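Local atomic coordinates of purine nucleoside phosphorylase (Thermus thermophilus, PDB entry 1ODK), a protein that probably catalyses the phosphate-dependent cleavage of purine nucleosides, releasing the free base and the 1-phosphate of the sugar. Residues 3-8 against 42-47; 12-17 against 57-62; 65-70 against 181-186; 92-97 against 173-178; 100-105 against 147-152. All coordinates share one frame; numbering follows the deposited sequence.

Contact 1 (3-8 against 42-47); sequences PIHVRA and DHRGLW
CG of H43 stands anti to the backbone N (chi1 -176°), which swings the imidazole across to the loop 3-8. R7 comes to meet it with an extended chain from CG to NE, long enough to lay its guanidinium over the ring. The two flat groups are stacked, with planes 12° apart and centres 3.3 Å apart. R7 CZ sits above H43 NE2 at 3.1 Å, displaced toward the rim of the ring. Behind it, R7 CD makes a CH-pi contact with the same face, 3.8 Å from the centroid of the H43 ring. The opposite face carries CG of R44, so the imidazole is sandwiched between two arginine side chains. Its rotation is set at the edge. H43 ND1 donates to H5 O at 3.2 Å, in the plane of the ring and on a carbonyl lone pair. R7 is held from its own segment, where NE donates to I4 O at 3.2 Å. Beside the stack, H5 CD2 and R44 NE lie 3.8 Å apart. These two side chains run alongside each other, ring and guanidinium planes 42° apart. H5 CB rests against L46 CD1 at 4.0 Å. The polar end of H5 is turned to E76, whose OE2 meets H5 ND1. M65 of the second subunit packs on both H5 and R44, and F159 of that subunit meets the H5 ring edge to face. As in the hexameric nucleoside phosphorylases, H5 and R44 probably help to complete the active site of this neighbouring subunit.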
# COMPACT_ATOMS: atom_id res chain seq x y z
N PRO B 3 -11.32 20.74 27.32
CA PRO B 3 -10.79 19.62 26.54
C PRO B 3 -10.63 18.36 27.39
O PRO B 3 -10.45 18.42 28.60
CB PRO B 3 -9.45 20.15 26.04
CG PRO B 3 -9.74 21.61 25.84
CD PRO B 3 -10.51 21.96 27.10
N ILE B 4 -10.71 17.21 26.73
CA ILE B 4 -10.61 15.92 27.39
C ILE B 4 -9.29 15.65 28.10
O ILE B 4 -9.27 15.22 29.24
CB ILE B 4 -10.86 14.79 26.37
CG1 ILE B 4 -12.29 14.90 25.82
CG2 ILE B 4 -10.61 13.43 27.01
CD1 ILE B 4 -12.59 13.95 24.67
N HIS B 5 -8.17 15.93 27.43
CA HIS B 5 -6.88 15.65 28.03
C HIS B 5 -6.21 16.86 28.69
O HIS B 5 -5.81 16.78 29.85
CB HIS B 5 -5.98 15.02 26.97
CG HIS B 5 -6.64 13.90 26.23
ND1 HIS B 5 -7.63 14.10 25.31
CD2 HIS B 5 -6.47 12.55 26.32
CE1 HIS B 5 -8.06 12.93 24.85
NE2 HIS B 5 -7.36 11.98 25.45
N VAL B 6 -6.07 17.95 27.95
CA VAL B 6 -5.49 19.16 28.53
C VAL B 6 -6.68 19.90 29.12
O VAL B 6 -7.35 20.67 28.43
CB VAL B 6 -4.80 20.03 27.45
CG1 VAL B 6 -4.19 21.27 28.09
CG2 VAL B 6 -3.72 19.21 26.73
N ARG B 7 -6.94 19.65 30.40
CA ARG B 7 -8.08 20.25 31.09
C ARG B 7 -7.86 21.68 31.57
O ARG B 7 -7.80 21.95 32.76
CB ARG B 7 -8.49 19.35 32.25
CG ARG B 7 -8.94 17.98 31.77
CD ARG B 7 -9.31 17.04 32.89
NE ARG B 7 -9.81 15.78 32.37
CZ ARG B 7 -10.19 14.75 33.12
NH1 ARG B 7 -10.13 14.83 34.44
NH2 ARG B 7 -10.63 13.64 32.55
N ALA B 8 -7.78 22.59 30.61
CA ALA B 8 -7.58 24.00 30.90
C ALA B 8 -8.75 24.78 30.31
O ALA B 8 -9.64 24.20 29.69
CB ALA B 8 -6.28 24.48 30.28
N ASP B 42 -2.35 19.51 34.87
CA ASP B 42 -1.46 18.43 35.27
C ASP B 42 -2.14 17.09 35.01
O ASP B 42 -1.57 16.03 35.28
CB ASP B 42 -1.02 18.56 36.73
CG ASP B 42 -2.17 18.44 37.71
OD1 ASP B 42 -1.91 18.62 38.92
OD2 ASP B 42 -3.31 18.16 37.29
N HIS B 43 -3.36 17.14 34.47
CA HIS B 43 -4.10 15.92 34.17
C HIS B 43 -3.29 15.06 33.20
O HIS B 43 -2.70 15.58 32.25
CB HIS B 43 -5.45 16.25 33.54
CG HIS B 43 -6.31 15.04 33.30
ND1 HIS B 43 -6.67 14.62 32.03
CD2 HIS B 43 -6.83 14.13 34.16
CE1 HIS B 43 -7.38 13.51 32.13
NE2 HIS B 43 -7.49 13.20 33.40
N ARG B 44 -3.28 13.75 33.44
CA ARG B 44 -2.53 12.79 32.62
C ARG B 44 -1.04 13.10 32.55
O ARG B 44 -0.34 12.62 31.65
CB ARG B 44 -3.12 12.72 31.21
CG ARG B 44 -4.26 11.70 31.09
CD ARG B 44 -4.89 11.72 29.70
NE ARG B 44 -5.90 10.68 29.53
CZ ARG B 44 -5.64 9.39 29.36
NH1 ARG B 44 -4.39 8.95 29.33
NH2 ARG B 44 -6.64 8.53 29.20
N GLY B 45 -0.55 13.88 33.50
CA GLY B 45 0.85 14.22 33.53
C GLY B 45 1.26 15.17 32.41
O GLY B 45 2.45 15.41 32.21
N LEU B 46 0.28 15.69 31.68
CA LEU B 46 0.54 16.62 30.58
C LEU B 46 0.69 18.04 31.13
O LEU B 46 -0.11 18.92 30.83
CB LEU B 46 -0.61 16.56 29.57
CG LEU B 46 -0.82 15.19 28.91
CD1 LEU B 46 -2.13 15.20 28.12
CD2 LEU B 46 0.37 14.87 28.00
N TRP B 47 1.74 18.25 31.92
CA TRP B 47 1.99 19.54 32.54
C TRP B 47 2.04 20.69 31.54
O TRP B 47 2.79 20.66 30.56
CB TRP B 47 3.28 19.49 33.35
CG TRP B 47 3.22 18.52 34.51
CD1 TRP B 47 2.15 17.75 34.88
CD2 TRP B 47 4.26 18.24 35.44
NE1 TRP B 47 2.47 17.00 35.99
CE2 TRP B 47 3.76 17.29 36.36
CE3 TRP B 47 5.58 18.70 35.60
CZ2 TRP B 47 4.53 16.79 37.42
CZ3 TRP B 47 6.34 18.20 36.66
CH2 TRP B 47 5.81 17.26 37.55
O HOH W 1 -8.53 11.88 29.81

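Contact 2 (12-17 against 57-62); sequences DVAERV and PVSVQT
S59 and V17 form a parallel beta bridge between strands 16-20 and 56-61, part of the large mixed sheet of this alpha-beta phosphorylase fold. The tight part of the contact centres on S59. Its backbone N donates to R16 O at 2.9 Å, in the plane of the carbonyl. Its hydroxyl turns back beside its own backbone N (chi1 -70°) and reaches the turn before strand 16-20. There A14 N points at S59 OG at 2.8 Å, and the bond is almost straight at 178°. T50 OG1 is a second hydrogen-bond partner of that oxygen, so the buried hydroxyl joins three parts of the chain. V17 closes the same region. Its CG1 lies 3.9 Å from S59 CB and touches Q61 CB a little farther on. V17 CA also approaches S59 O, a CA-H...O contact at 3.2 Å. On its other edge, strand 16-20 is bonded to V84 and V86, so it lies inside the sheet.

The packing is looser toward P57, which is exposed. Here A14 CB meets P57 CB at 3.8 Å, a plain apolar touch. R16 runs out alongside with an extended chain, and its guanidinium leaves the contact for V232 O and the carboxylate of the C-terminal V235. Water replaces direct bonding between the backbones at this end. One molecule donates to P57 O at 2.7 Å and accepts from R16 N. The same water lies in the guanidinium plane of R16 and accepts from R16 NH2 at 2.9 Å.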
# COMPACT_ATOMS: atom_id res chain seq x y z
N ASP B 12 -6.44 30.30 29.92
CA ASP B 12 -5.18 29.80 30.47
C ASP B 12 -4.01 29.71 29.49
O ASP B 12 -2.86 29.86 29.89
CB ASP B 12 -5.38 28.41 31.07
CG ASP B 12 -6.30 28.40 32.26
OD1 ASP B 12 -6.29 29.39 33.03
OD2 ASP B 12 -7.03 27.40 32.43
N VAL B 13 -4.32 29.44 28.23
CA VAL B 13 -3.28 29.26 27.21
C VAL B 13 -3.00 30.49 26.35
O VAL B 13 -3.91 31.13 25.85
CB VAL B 13 -3.66 28.08 26.28
CG1 VAL B 13 -2.58 27.86 25.23
CG2 VAL B 13 -3.88 26.82 27.13
N ALA B 14 -1.72 30.80 26.18
CA ALA B 14 -1.31 31.94 25.38
C ALA B 14 -1.33 31.60 23.90
O ALA B 14 -1.42 30.43 23.52
CB ALA B 14 0.10 32.39 25.78
N GLU B 15 -1.25 32.62 23.05
CA GLU B 15 -1.24 32.39 21.61
C GLU B 15 0.05 31.70 21.19
O GLU B 15 0.05 30.92 20.24
CB GLU B 15 -1.39 33.71 20.86
CG GLU B 15 -2.79 34.29 20.88
CD GLU B 15 -2.92 35.52 20.01
OE1 GLU B 15 -4.06 36.03 19.88
OE2 GLU B 15 -1.91 35.99 19.45
N ARG B 16 1.14 32.01 21.89
CA ARG B 16 2.45 31.43 21.60
C ARG B 16 2.73 30.31 22.58
O ARG B 16 2.68 30.51 23.80
CB ARG B 16 3.52 32.51 21.69
CG ARG B 16 3.29 33.67 20.73
CD ARG B 16 4.31 34.79 20.89
NE ARG B 16 4.10 35.82 19.88
CZ ARG B 16 3.06 36.64 19.85
NH1 ARG B 16 2.94 37.54 18.89
NH2 ARG B 16 2.13 36.57 20.80
N VAL B 17 3.07 29.13 22.06
CA VAL B 17 3.30 27.97 22.92
C VAL B 17 4.52 27.13 22.53
O VAL B 17 4.75 26.89 21.35
CB VAL B 17 2.08 27.02 22.86
CG1 VAL B 17 2.17 25.97 23.96
CG2 VAL B 17 0.78 27.82 22.95
N PRO B 57 3.02 36.98 26.64
CA PRO B 57 2.51 35.72 27.18
C PRO B 57 3.04 34.52 26.38
O PRO B 57 3.04 34.52 25.15
CB PRO B 57 1.00 35.87 27.06
CG PRO B 57 0.79 37.37 27.16
CD PRO B 57 1.92 37.90 26.30
N VAL B 58 3.50 33.50 27.10
CA VAL B 58 4.01 32.28 26.47
C VAL B 58 3.60 31.06 27.31
O VAL B 58 3.72 31.07 28.53
CB VAL B 58 5.56 32.31 26.36
CG1 VAL B 58 6.08 30.95 25.90
CG2 VAL B 58 5.98 33.39 25.36
N SER B 59 3.10 30.03 26.64
CA SER B 59 2.71 28.81 27.31
C SER B 59 3.72 27.72 26.97
O SER B 59 4.37 27.78 25.92
CB SER B 59 1.31 28.36 26.88
OG SER B 59 0.31 29.24 27.39
N VAL B 60 3.86 26.74 27.86
CA VAL B 60 4.78 25.63 27.67
C VAL B 60 3.93 24.40 27.98
O VAL B 60 3.56 24.18 29.13
CB VAL B 60 5.97 25.70 28.66
CG1 VAL B 60 6.94 24.56 28.39
CG2 VAL B 60 6.67 27.05 28.53
N GLN B 61 3.63 23.62 26.94
CA GLN B 61 2.77 22.45 27.09
C GLN B 61 3.41 21.11 26.74
O GLN B 61 3.91 20.91 25.64
CB GLN B 61 1.51 22.64 26.24
CG GLN B 61 0.56 21.44 26.22
CD GLN B 61 -0.03 21.14 27.59
OE1 GLN B 61 -0.65 22.00 28.20
NE2 GLN B 61 0.16 19.91 28.06
N THR B 62 3.37 20.19 27.70
CA THR B 62 3.92 18.84 27.53
C THR B 62 3.10 18.11 26.47
O THR B 62 1.87 18.17 26.49
CB THR B 62 3.81 18.05 28.84
OG1 THR B 62 4.55 18.72 29.87
CG2 THR B 62 4.34 16.63 28.67
O HOH W 2 1.37 34.86 23.06

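Contact 3 (65-70 against 181-186); sequences MGTPSA and EASALF
E181 OE1 takes the backbone N-H of G66 at 2.9 Å, the hydrogen bond that joins the two helix starts. The N-H comes from above the carboxylate, 38° out of its plane. A70 CB packs on E181 CG at 3.9 Å. Beyond CG, the bend at chi2 (80°) turns the carboxylate to G66 N. The other carboxylate oxygen, OE2, forms a salt bridge with R87. G66 and E181 are both N-cap residues, one before helix 67-79 and the other before helix 182-192. Beyond the caps the helices meet through small groups. T67 CG2 touches A184 CB at 3.6 Å and S183 OG at the same 3.6 Å. The T67 methyl lies beside its own backbone N, which leaves OG1 directed to T115 and D113. D113 also receives S183 OG, so one aspartate links both helix starts. All the touching residues are buried. With an arginine on one oxygen and a backbone N-H on the other, the E181 carboxylate has little freedom to rotate. Such a fixed carboxylate would suit a role like that of the equivalent glutamate in hexameric relatives, which faces the ribose; here that role is inferred.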
# COMPACT_ATOMS: atom_id res chain seq x y z
N MET B 65 5.15 11.45 24.34
CA MET B 65 5.95 10.92 23.24
C MET B 65 5.09 10.32 22.15
O MET B 65 4.11 9.62 22.43
CB MET B 65 6.91 9.84 23.75
CG MET B 65 7.78 10.27 24.92
SD MET B 65 8.84 8.92 25.48
CE MET B 65 7.70 7.95 26.42
N GLY B 66 5.46 10.58 20.89
CA GLY B 66 4.72 10.03 19.77
C GLY B 66 3.68 10.96 19.18
O GLY B 66 3.09 11.77 19.90
N THR B 67 3.45 10.85 17.87
CA THR B 67 2.47 11.69 17.20
C THR B 67 1.03 11.51 17.70
O THR B 67 0.24 12.45 17.65
CB THR B 67 2.51 11.50 15.66
OG1 THR B 67 2.43 10.10 15.34
CG2 THR B 67 3.80 12.07 15.08
N PRO B 68 0.67 10.31 18.18
CA PRO B 68 -0.72 10.19 18.65
C PRO B 68 -0.95 11.09 19.87
O PRO B 68 -1.99 11.74 20.00
CB PRO B 68 -0.85 8.70 19.00
CG PRO B 68 0.13 8.04 18.07
CD PRO B 68 1.32 8.99 18.12
N SER B 69 0.03 11.11 20.76
CA SER B 69 -0.06 11.93 21.97
C SER B 69 0.06 13.40 21.61
O SER B 69 -0.70 14.24 22.11
CB SER B 69 1.06 11.54 22.95
OG SER B 69 0.90 12.21 24.20
N ALA B 70 1.02 13.73 20.74
CA ALA B 70 1.22 15.12 20.35
C ALA B 70 0.02 15.68 19.60
O ALA B 70 -0.33 16.85 19.76
CB ALA B 70 2.49 15.25 19.50
N GLU B 181 7.43 13.45 16.73
CA GLU B 181 6.28 14.35 16.87
C GLU B 181 6.06 15.36 15.75
O GLU B 181 4.92 15.73 15.44
CB GLU B 181 6.39 15.12 18.19
CG GLU B 181 6.26 14.27 19.46
CD GLU B 181 7.53 13.54 19.85
OE1 GLU B 181 7.45 12.69 20.77
OE2 GLU B 181 8.61 13.80 19.27
N ALA B 182 7.15 15.82 15.15
CA ALA B 182 7.10 16.85 14.11
C ALA B 182 6.09 16.71 12.97
O ALA B 182 5.36 17.65 12.68
CB ALA B 182 8.50 17.06 13.53
N SER B 183 6.06 15.55 12.32
CA SER B 183 5.14 15.36 11.20
C SER B 183 3.69 15.73 11.53
O SER B 183 3.04 16.47 10.77
CB SER B 183 5.21 13.91 10.71
OG SER B 183 4.76 13.03 11.72
N ALA B 184 3.17 15.24 12.66
CA ALA B 184 1.78 15.53 13.04
C ALA B 184 1.55 17.00 13.36
O ALA B 184 0.52 17.57 13.00
CB ALA B 184 1.38 14.66 14.26
N LEU B 185 2.51 17.62 14.04
CA LEU B 185 2.39 19.03 14.37
C LEU B 185 2.30 19.85 13.08
O LEU B 185 1.42 20.71 12.93
CB LEU B 185 3.60 19.49 15.18
CG LEU B 185 3.73 20.98 15.49
CD1 LEU B 185 2.61 21.43 16.42
CD2 LEU B 185 5.10 21.23 16.12
N PHE B 186 3.20 19.56 12.15
CA PHE B 186 3.24 20.28 10.87
C PHE B 186 1.93 20.10 10.11
O PHE B 186 1.36 21.07 9.61
CB PHE B 186 4.42 19.78 10.02
CG PHE B 186 5.78 20.19 10.56
CD1 PHE B 186 6.94 19.64 10.03
CD2 PHE B 186 5.89 21.13 11.59
CE1 PHE B 186 8.20 20.02 10.51
CE2 PHE B 186 7.13 21.51 12.08
CZ PHE B 186 8.29 20.95 11.54

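Contact 4 (92-97 against 173-178); sequences GAASSD and YGVLAF
F178 leaves strand 175-179 opposite G92, where the two residues form an antiparallel hydrogen-bonded pair. F178 CB lies 4.2 Å from G92 O. CG is anti to the carbonyl carbon (chi1 -71°), and this carries the ring along the strand toward A94. CD1 then comes to 3.9 Å from A94 CB. CE1, one atom farther out, is closer still, at 3.6 Å from A94 CB. The alanine methyl is near the ring plane, so it meets the edge of the phenyl group and not a face. The F178 side chain also packs on A167 of helix 164-171 and on A154 and E156 of strand 152-156.

The backbone bonds run both ways between F178 and G92. F178 N donates to G92 O at 2.9 Å, and G92 N returns the bond to F178 O. The next pair, A93 with A177, is non-hydrogen-bonded. There A177 CB leans on G92 O at 3.2 Å, a close approach of a methyl to a carbonyl. The strand 84-93 ends just beyond, yet A94 N still donates to L176 O at 2.9 Å, a nearly straight bond at 173°. A94 CB faces V175 CG1 at 4.4 Å, a light apolar contact.

G174 is the C-prime residue of the Schellman motif that ends helix 164-171, just before this strand. Strand 84-93 is also bonded to strand 195-205, through A93 with N204 and I206. Strand 175-179 is flanked on its other edge by strand 152-156, while I104 of strand 103-106 packs on L176 and A177.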
# COMPACT_ATOMS: atom_id res chain seq x y z
N GLY B 92 17.57 11.71 17.62
CA GLY B 92 18.70 10.81 17.45
C GLY B 92 19.29 11.02 16.07
O GLY B 92 18.61 10.84 15.06
N ALA B 93 20.56 11.41 16.03
CA ALA B 93 21.23 11.67 14.76
C ALA B 93 21.25 10.43 13.87
O ALA B 93 21.54 9.33 14.33
CB ALA B 93 22.65 12.16 15.01
N ALA B 94 20.94 10.63 12.60
CA ALA B 94 20.94 9.54 11.62
C ALA B 94 22.30 9.53 10.93
O ALA B 94 22.75 8.50 10.43
CB ALA B 94 19.83 9.74 10.60
N SER B 95 22.94 10.70 10.91
CA SER B 95 24.25 10.86 10.27
C SER B 95 25.34 10.94 11.33
O SER B 95 25.08 11.22 12.50
CB SER B 95 24.27 12.15 9.45
OG SER B 95 23.06 12.35 8.74
N SER B 96 26.58 10.69 10.90
CA SER B 96 27.72 10.76 11.80
C SER B 96 28.18 12.21 11.87
O SER B 96 28.95 12.59 12.75
CB SER B 96 28.86 9.88 11.28
OG SER B 96 29.28 10.33 10.00
N ASP B 97 27.69 13.02 10.94
CA ASP B 97 28.05 14.43 10.88
C ASP B 97 27.47 15.23 12.04
O ASP B 97 28.07 16.21 12.48
CB ASP B 97 27.59 15.03 9.55
CG ASP B 97 28.28 16.35 9.23
OD1 ASP B 97 28.02 16.91 8.14
OD2 ASP B 97 29.07 16.83 10.07
N TYR B 173 19.00 10.17 2.03
CA TYR B 173 17.87 10.85 1.43
C TYR B 173 17.61 12.20 2.10
O TYR B 173 16.55 12.80 1.93
CB TYR B 173 16.62 9.96 1.50
CG TYR B 173 16.71 8.80 0.54
CD1 TYR B 173 16.12 8.86 -0.72
CD2 TYR B 173 17.44 7.65 0.87
CE1 TYR B 173 16.26 7.82 -1.64
CE2 TYR B 173 17.59 6.60 -0.03
CZ TYR B 173 17.00 6.69 -1.29
OH TYR B 173 17.16 5.67 -2.19
N GLY B 174 18.58 12.66 2.88
CA GLY B 174 18.46 13.96 3.54
C GLY B 174 18.02 14.00 4.99
O GLY B 174 18.01 15.08 5.59
N VAL B 175 17.67 12.85 5.57
CA VAL B 175 17.23 12.84 6.97
C VAL B 175 18.42 13.07 7.89
O VAL B 175 19.40 12.32 7.87
CB VAL B 175 16.56 11.50 7.34
CG1 VAL B 175 16.19 11.49 8.84
CG2 VAL B 175 15.31 11.30 6.49
N LEU B 176 18.33 14.10 8.71
CA LEU B 176 19.41 14.43 9.64
C LEU B 176 19.30 13.66 10.94
O LEU B 176 20.31 13.26 11.51
CB LEU B 176 19.39 15.92 9.94
CG LEU B 176 19.53 16.87 8.75
CD1 LEU B 176 19.39 18.30 9.23
CD2 LEU B 176 20.88 16.65 8.08
N ALA B 177 18.07 13.46 11.41
CA ALA B 177 17.85 12.76 12.67
C ALA B 177 16.41 12.27 12.76
O ALA B 177 15.57 12.65 11.93
CB ALA B 177 18.15 13.71 13.84
N PHE B 178 16.14 11.44 13.76
CA PHE B 178 14.81 10.89 13.98
C PHE B 178 14.21 11.40 15.29
O PHE B 178 14.90 11.52 16.30
CB PHE B 178 14.86 9.35 14.07
CG PHE B 178 15.12 8.67 12.76
CD1 PHE B 178 16.38 8.74 12.17
CD2 PHE B 178 14.11 7.97 12.13
CE1 PHE B 178 16.62 8.12 10.95
CE2 PHE B 178 14.35 7.33 10.90
CZ PHE B 178 15.61 7.41 10.31

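Contact 5 (100-105 against 147-152); sequences PGELIV and PHRVGL
L103 and R149 share the shortest bond of this parallel strand pair, R149 N to L103 O at 2.8 Å. L103 N donates to P147 O and V105 N to R149 O, the latter at 2.9 Å. G151 N closes the run on V105 O at 3.2 Å. Around this backbone core, L103 CB packs on H148 CB at 3.8 Å, and V105 CB meets V150 CG2 more loosely. F134 of helix 131-144 touches both valines.

On the face of I104 and R149, E102 reaches along P147 to R149. Its CG is anti to the backbone N (chi1 -155°) and lies over P147 O at 3.5 Å. E102 OE2 then approaches the aliphatic CG of R149 at 3.1 Å. The bends of R149 at chi2 and chi3 turn its guanidinium away, and NE stays 5.0 Å from E102 OE2. The second shell fixes the glutamate: OE1 accepts from A99 N, and a water donates to both OE2 and H148 O. Another water donates to G101 O and P147 O. The carboxylate is therefore held by a backbone N-H and water. With no direct salt bridge to R149, any attraction between the charges is probably weak.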
# COMPACT_ATOMS: atom_id res chain seq x y z
N PRO B 100 26.07 15.27 19.39
CA PRO B 100 25.14 15.54 20.49
C PRO B 100 25.25 16.99 20.94
O PRO B 100 26.34 17.54 21.03
CB PRO B 100 25.59 14.55 21.56
CG PRO B 100 26.05 13.37 20.74
CD PRO B 100 26.86 14.05 19.65
N GLY B 101 24.10 17.61 21.22
CA GLY B 101 24.10 19.00 21.65
C GLY B 101 23.88 19.96 20.49
O GLY B 101 23.56 21.13 20.69
N GLU B 102 24.07 19.48 19.26
CA GLU B 102 23.87 20.32 18.09
C GLU B 102 22.37 20.52 17.89
O GLU B 102 21.56 19.67 18.26
CB GLU B 102 24.49 19.65 16.86
CG GLU B 102 24.88 20.62 15.76
CD GLU B 102 25.61 19.95 14.61
OE1 GLU B 102 26.27 18.91 14.85
OE2 GLU B 102 25.52 20.45 13.47
N LEU B 103 21.99 21.65 17.31
CA LEU B 103 20.58 21.93 17.09
C LEU B 103 20.17 21.67 15.64
O LEU B 103 20.99 21.75 14.73
CB LEU B 103 20.26 23.38 17.44
CG LEU B 103 20.64 23.85 18.85
CD1 LEU B 103 20.18 25.29 19.03
CD2 LEU B 103 20.02 22.94 19.91
N ILE B 104 18.90 21.35 15.45
CA ILE B 104 18.37 21.12 14.12
C ILE B 104 17.08 21.90 13.96
O ILE B 104 16.14 21.73 14.75
CB ILE B 104 18.04 19.63 13.88
CG1 ILE B 104 19.31 18.78 13.90
CG2 ILE B 104 17.33 19.48 12.53
CD1 ILE B 104 19.04 17.28 13.84
N VAL B 105 17.04 22.80 12.98
CA VAL B 105 15.81 23.55 12.72
C VAL B 105 15.13 22.71 11.64
O VAL B 105 15.63 22.61 10.52
CB VAL B 105 16.08 24.95 12.16
CG1 VAL B 105 14.75 25.63 11.82
CG2 VAL B 105 16.84 25.78 13.19
N PRO B 147 25.94 25.93 17.40
CA PRO B 147 26.07 24.99 16.28
C PRO B 147 24.71 24.40 15.92
O PRO B 147 24.00 23.89 16.79
CB PRO B 147 27.03 23.94 16.83
CG PRO B 147 27.92 24.75 17.71
CD PRO B 147 26.94 25.63 18.44
N HIS B 148 24.35 24.46 14.65
CA HIS B 148 23.05 23.94 14.21
C HIS B 148 23.04 23.56 12.75
O HIS B 148 23.94 23.93 11.99
CB HIS B 148 21.97 24.99 14.44
CG HIS B 148 22.12 26.21 13.58
ND1 HIS B 148 23.14 27.12 13.76
CD2 HIS B 148 21.42 26.63 12.50
CE1 HIS B 148 23.06 28.06 12.83
NE2 HIS B 148 22.02 27.78 12.05
N ARG B 149 22.01 22.83 12.36
CA ARG B 149 21.81 22.40 10.98
C ARG B 149 20.36 22.70 10.63
O ARG B 149 19.50 22.84 11.51
CB ARG B 149 22.09 20.90 10.83
CG ARG B 149 23.54 20.48 11.06
CD ARG B 149 24.46 21.08 10.02
NE ARG B 149 24.06 20.70 8.66
CZ ARG B 149 24.21 19.49 8.15
NH1 ARG B 149 24.76 18.52 8.86
NH2 ARG B 149 23.78 19.24 6.92
N VAL B 150 20.08 22.83 9.33
CA VAL B 150 18.74 23.10 8.86
C VAL B 150 18.38 22.03 7.83
O VAL B 150 19.07 21.86 6.82
CB VAL B 150 18.65 24.50 8.23
CG1 VAL B 150 17.22 24.79 7.78
CG2 VAL B 150 19.11 25.56 9.23
N GLY B 151 17.31 21.29 8.09
CA GLY B 151 16.92 20.26 7.15
C GLY B 151 15.84 19.32 7.63
O GLY B 151 15.04 19.65 8.51
N LEU B 152 15.82 18.14 7.03
CA LEU B 152 14.81 17.14 7.34
C LEU B 152 15.06 16.28 8.56
O LEU B 152 16.20 15.95 8.89
CB LEU B 152 14.64 16.18 6.16
CG LEU B 152 14.04 16.68 4.85
CD1 LEU B 152 14.12 15.55 3.82
CD2 LEU B 152 12.60 17.12 5.07
O HOH W 3 24.32 23.75 19.79
O HOH W 4 26.88 22.85 12.62

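In the fold
Contacts 1 and 2 adjoin at one end of the chain, where W47 O meets T62 OG1 at 2.7 Å. Contacts 4 and 5 adjoin at the other end, where L176 N meets L152 O at 2.8 Å. The centres of contacts 1 and 4 are about 33 Å apart. Contacts 2, 4 and 5 all reach the same mixed sheet, and contact 3 encloses 4 and 5 along the chain. Contacts 1 and 3 both face the second subunit, where H5 of one chain packs against M65 of the other. By analogy with hexameric relatives, this shared border probably flanks the active site. Contacts 4 and 5 instead touch the third subunit.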